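Local coordinates for type I modular polyketide synthase (PDB 6IYT), which probably transfers an ethylmalonyl-type extender unit from its coenzyme A thioester to the acyl carrier protein, as an acyltransferase domain of the salinomycin polyketide synthase, at residues A86-T98 against G105-V117. Numbering follows the deposited sequence.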
loop_
_atom_site.group_PDB
_atom_site.type_symbol
_atom_site.label_atom_id
_atom_site.label_comp_id
_atom_site.label_asym_id
_atom_site.label_seq_id
_atom_site.Cartn_x
_atom_site.Cartn_y
_atom_site.Cartn_z
ATOM N N ALA A 86 8.144 26.396 -10.984
ATOM C CA ALA A 86 6.765 26.236 -10.485
ATOM C C ALA A 86 6.127 24.945 -11.014
ATOM O O ALA A 86 6.234 24.627 -12.204
ATOM C CB ALA A 86 5.913 27.437 -10.880
ATOM N N ALA A 87 5.318 24.309 -10.173
ATOM C CA ALA A 87 4.427 23.246 -10.629
ATOM C C ALA A 87 3.067 23.819 -11.065
ATOM O O ALA A 87 2.158 23.985 -10.244
ATOM C CB ALA A 87 4.233 22.218 -9.534
ATOM N N PHE A 88 2.876 23.919 -12.379
ATOM C CA PHE A 88 1.591 24.264 -12.945
ATOM C C PHE A 88 0.704 23.009 -13.140
ATOM O O PHE A 88 1.101 21.878 -12.783
ATOM C CB PHE A 88 1.796 24.978 -14.270
ATOM C CG PHE A 88 2.550 26.268 -14.145
ATOM C CD1 PHE A 88 2.146 27.231 -13.235
ATOM C CD2 PHE A 88 3.659 26.526 -14.935
ATOM C CE1 PHE A 88 2.901 28.387 -13.049
ATOM C CE2 PHE A 88 4.363 27.715 -14.813
ATOM C CZ PHE A 88 3.984 28.645 -13.862
ATOM N N GLU A 89 -0.491 23.220 -13.690
ATOM C CA GLU A 89 -1.579 22.230 -13.650
ATOM C C GLU A 89 -1.331 20.957 -14.490
ATOM O O GLU A 89 -1.703 19.845 -14.067
ATOM C CB GLU A 89 -2.908 22.913 -14.071
ATOM C CG GLU A 89 -4.139 22.005 -14.111
ATOM C CD GLU A 89 -5.452 22.756 -14.474
ATOM O OE1 GLU A 89 -5.394 23.808 -15.135
ATOM O OE2 GLU A 89 -6.542 22.242 -14.163
ATOM N N HIS A 90 -0.799 21.112 -15.700
ATOM C CA HIS A 90 -0.583 19.983 -16.602
ATOM C C HIS A 90 0.854 19.498 -16.420
ATOM O O HIS A 90 1.816 20.295 -16.548
ATOM C CB HIS A 90 -0.795 20.407 -18.060
ATOM C CG HIS A 90 -2.219 20.741 -18.393
ATOM N ND1 HIS A 90 -2.997 19.931 -19.188
ATOM C CD2 HIS A 90 -3.041 21.707 -17.921
ATOM C CE1 HIS A 90 -4.222 20.432 -19.255
ATOM N NE2 HIS A 90 -4.276 21.501 -18.486
ATOM N N ARG A 91 1.011 18.206 -16.158
ATOM C CA ARG A 91 2.264 17.710 -15.601
ATOM C C ARG A 91 2.714 16.451 -16.285
ATOM O O ARG A 91 1.910 15.646 -16.701
ATOM C CB ARG A 91 2.086 17.464 -14.095
ATOM C CG ARG A 91 1.821 18.729 -13.299
ATOM C CD ARG A 91 1.580 18.414 -11.836
ATOM N NE ARG A 91 1.271 19.615 -11.116
ATOM C CZ ARG A 91 1.203 19.741 -9.795
ATOM N NH1 ARG A 91 1.296 18.685 -8.998
ATOM N NH2 ARG A 91 0.839 20.936 -9.269
ATOM N N ALA A 92 4.025 16.296 -16.417
ATOM C CA ALA A 92 4.602 15.060 -16.887
ATOM C C ALA A 92 5.885 14.760 -16.161
ATOM O O ALA A 92 6.597 15.683 -15.721
ATOM C CB ALA A 92 4.850 15.113 -18.381
ATOM N N VAL A 93 6.246 13.479 -16.144
ATOM C CA VAL A 93 7.519 13.055 -15.626
ATOM C C VAL A 93 8.169 12.081 -16.600
ATOM O O VAL A 93 7.546 11.120 -17.054
ATOM C CB VAL A 93 7.366 12.399 -14.274
ATOM C CG1 VAL A 93 8.705 11.936 -13.744
ATOM C CG2 VAL A 93 6.640 13.341 -13.302
ATOM N N VAL A 94 9.424 12.350 -16.912
ATOM C CA VAL A 94 10.259 11.447 -17.666
ATOM C C VAL A 94 11.274 10.779 -16.737
ATOM O O VAL A 94 11.886 11.457 -15.914
ATOM C CB VAL A 94 11.036 12.243 -18.761
ATOM C CG1 VAL A 94 11.778 11.308 -19.664
ATOM C CG2 VAL A 94 10.068 13.081 -19.573
ATOM N N LEU A 95 11.555 9.496 -16.990
ATOM C CA LEU A 95 12.536 8.726 -16.208
ATOM C C LEU A 95 13.634 8.186 -17.093
ATOM O O LEU A 95 13.382 7.798 -18.233
ATOM C CB LEU A 95 11.863 7.572 -15.486
ATOM C CG LEU A 95 10.668 7.935 -14.590
ATOM C CD1 LEU A 95 10.081 6.661 -14.032
ATOM C CD2 LEU A 95 11.081 8.862 -13.474
ATOM N N GLY A 96 14.866 8.231 -16.590
ATOM C CA GLY A 96 15.998 7.648 -17.297
ATOM C C GLY A 96 17.297 7.946 -16.597
ATOM O O GLY A 96 17.323 8.591 -15.562
ATOM N N THR A 97 18.398 7.498 -17.178
ATOM C CA THR A 97 19.686 7.688 -16.549
ATOM C C THR A 97 20.575 8.668 -17.318
ATOM O O THR A 97 21.158 9.595 -16.734
ATOM C CB THR A 97 20.416 6.366 -16.384
ATOM O OG1 THR A 97 19.618 5.494 -15.592
ATOM C CG2 THR A 97 21.753 6.588 -15.682
ATOM N N THR A 98 20.634 8.506 -18.622
ATOM C CA THR A 98 21.438 9.378 -19.433
ATOM C C THR A 98 20.584 10.500 -19.921
ATOM O O THR A 98 19.373 10.350 -20.042
ATOM C CB THR A 98 22.019 8.622 -20.617
ATOM O OG1 THR A 98 20.970 8.271 -21.542
ATOM C CG2 THR A 98 22.724 7.352 -20.118
ATOM N N GLY A 105 12.898 10.665 -24.054
ATOM C CA GLY A 105 11.675 10.372 -23.334
ATOM C C GLY A 105 10.719 11.546 -23.262
ATOM O O GLY A 105 9.543 11.376 -22.964
ATOM N N LEU A 106 11.224 12.748 -23.518
ATOM C CA LEU A 106 10.362 13.933 -23.556
ATOM C C LEU A 106 9.375 13.816 -24.690
ATOM O O LEU A 106 8.335 14.443 -24.682
ATOM C CB LEU A 106 11.185 15.211 -23.718
ATOM C CG LEU A 106 11.949 15.672 -22.497
ATOM C CD1 LEU A 106 13.035 16.662 -22.856
ATOM C CD2 LEU A 106 11.012 16.260 -21.475
ATOM N N GLU A 107 9.677 12.958 -25.651
ATOM C CA GLU A 107 8.755 12.716 -26.736
ATOM C C GLU A 107 7.589 11.848 -26.299
ATOM O O GLU A 107 6.525 11.900 -26.898
ATOM C CB GLU A 107 9.476 12.066 -27.924
ATOM C CG GLU A 107 10.368 13.019 -28.710
ATOM C CD GLU A 107 11.573 12.324 -29.335
ATOM O OE1 GLU A 107 11.763 11.109 -29.086
ATOM O OE2 GLU A 107 12.372 13.012 -30.022
ATOM N N ALA A 108 7.757 11.117 -25.200
ATOM C CA ALA A 108 6.694 10.222 -24.715
ATOM C C ALA A 108 6.828 9.952 -23.234
ATOM O O ALA A 108 7.351 8.906 -22.833
ATOM C CB ALA A 108 6.736 8.910 -25.469
ATOM N N PRO A 109 6.460 10.926 -22.411
ATOM C CA PRO A 109 6.837 10.806 -21.015
ATOM C C PRO A 109 6.255 9.563 -20.352
ATOM O O PRO A 109 5.132 9.135 -20.678
ATOM C CB PRO A 109 6.239 12.062 -20.391
ATOM C CG PRO A 109 6.295 13.059 -21.507
ATOM C CD PRO A 109 5.960 12.266 -22.737
ATOM N N ASP A 110 6.920 9.095 -19.335
ATOM C CA ASP A 110 6.469 7.901 -18.605
ATOM C C ASP A 110 5.099 8.081 -17.922
ATOM O O ASP A 110 4.257 7.180 -17.949
ATOM C CB ASP A 110 7.537 7.489 -17.596
ATOM C CG ASP A 110 8.907 7.209 -18.264
ATOM O OD1 ASP A 110 9.645 8.189 -18.579
ATOM O OD2 ASP A 110 9.277 6.009 -18.436
ATOM N N VAL A 111 4.869 9.247 -17.347
ATOM C CA VAL A 111 3.642 9.532 -16.614
ATOM C C VAL A 111 3.235 10.949 -16.953
ATOM O O VAL A 111 4.089 11.856 -16.994
ATOM C CB VAL A 111 3.863 9.430 -15.070
ATOM C CG1 VAL A 111 2.576 9.644 -14.341
ATOM C CG2 VAL A 111 4.419 8.069 -14.702
ATOM N N ALA A 112 1.958 11.142 -17.222
ATOM C CA ALA A 112 1.418 12.470 -17.469
ATOM C C ALA A 112 0.053 12.573 -16.878
ATOM O O ALA A 112 -0.693 11.573 -16.799
ATOM C CB ALA A 112 1.378 12.779 -18.951
ATOM N N GLY A 113 -0.303 13.760 -16.442
ATOM C CA GLY A 113 -1.608 13.955 -15.854
ATOM C C GLY A 113 -1.944 15.410 -15.612
ATOM O O GLY A 113 -1.176 16.305 -15.944
ATOM N N VAL A 114 -3.124 15.651 -15.062
ATOM C CA VAL A 114 -3.562 17.006 -14.785
ATOM C C VAL A 114 -3.925 17.105 -13.310
ATOM O O VAL A 114 -4.566 16.208 -12.765
ATOM C CB VAL A 114 -4.789 17.380 -15.660
ATOM C CG1 VAL A 114 -5.276 18.767 -15.313
ATOM C CG2 VAL A 114 -4.437 17.291 -17.143
ATOM N N SER A 115 -3.421 18.132 -12.647
ATOM C CA SER A 115 -3.625 18.299 -11.211
ATOM C C SER A 115 -5.112 18.446 -10.900
ATOM O O SER A 115 -5.838 19.193 -11.603
ATOM C CB SER A 115 -2.839 19.489 -10.696
ATOM O OG SER A 115 -2.951 19.598 -9.304
ATOM N N SER A 116 -5.600 17.618 -9.975
ATOM C CA SER A 116 -7.040 17.537 -9.690
ATOM C C SER A 116 -7.383 17.381 -8.208
ATOM O O SER A 116 -8.482 17.729 -7.818
ATOM C CB SER A 116 -7.685 16.404 -10.469
ATOM O OG SER A 116 -7.189 15.146 -10.041
ATOM N N VAL A 117 -6.523 16.718 -7.414
ATOM C CA VAL A 117 -6.837 16.521 -5.967
ATOM C C VAL A 117 -6.678 17.791 -5.146
ATOM O O VAL A 117 -5.879 18.658 -5.471
ATOM C CB VAL A 117 -5.982 15.422 -5.323
ATOM C CG1 VAL A 117 -6.169 14.125 -6.063
ATOM C CG2 VAL A 117 -4.521 15.831 -5.272
HETATM O O HOH W 1 11.669 5.721 -19.236
#
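The Arg91 guanidinium lies between two aliphatic carbons, the Ser115 CB methylene and the Ala87 methyl: Ser115 CB sits 4.0 Å above the centre of one face, and Ala87 CB lies over the opposite face, displaced toward the rim. At the edge, Arg91 NE donates to Phe88 O (2.8 Å), an acceptor only 3° out of the guanidinium plane, which together with the two faces should limit rotation of the group. The His90 ring has Val114 CG1 over one face near the rim, while Val114 CG2 approaches His90 ND1 to 3.6 Å. With Val114 CG1 anti to the backbone N (chi1 177°), that methyl also reaches Glu89 CG.

Strands 90-96 and 111-114 run antiparallel, their axes at 169°. Arg91 with Gly113 and Val93 with Val111 form the hydrogen-bonded pairs, and Ser115 N extends the pattern to Glu89 O (2.8 Å). A classic beta bulge, with Asp110 and Val111 both opposite Val93, interrupts the regular pairing. Beyond it, Asp110 OD1 accepts from Leu95 N at 2.8 Å, met from above the carboxylate plane, and Asp110 OD2 forms a salt bridge with Arg429. Val94 CG2 packs on Leu106 CD2 (3.8 Å).

Strand 90-96 is central in a three-stranded antiparallel sheet, between 43-49 and the outer 111-114, consistent with the ketosynthase-acyltransferase linker subdomain of type I polyketide synthases. Helix 52-67 packs on the Ala92 side, and helix 428-439 on the Val93 side, where Trp439 makes a cation-pi contact with Arg91.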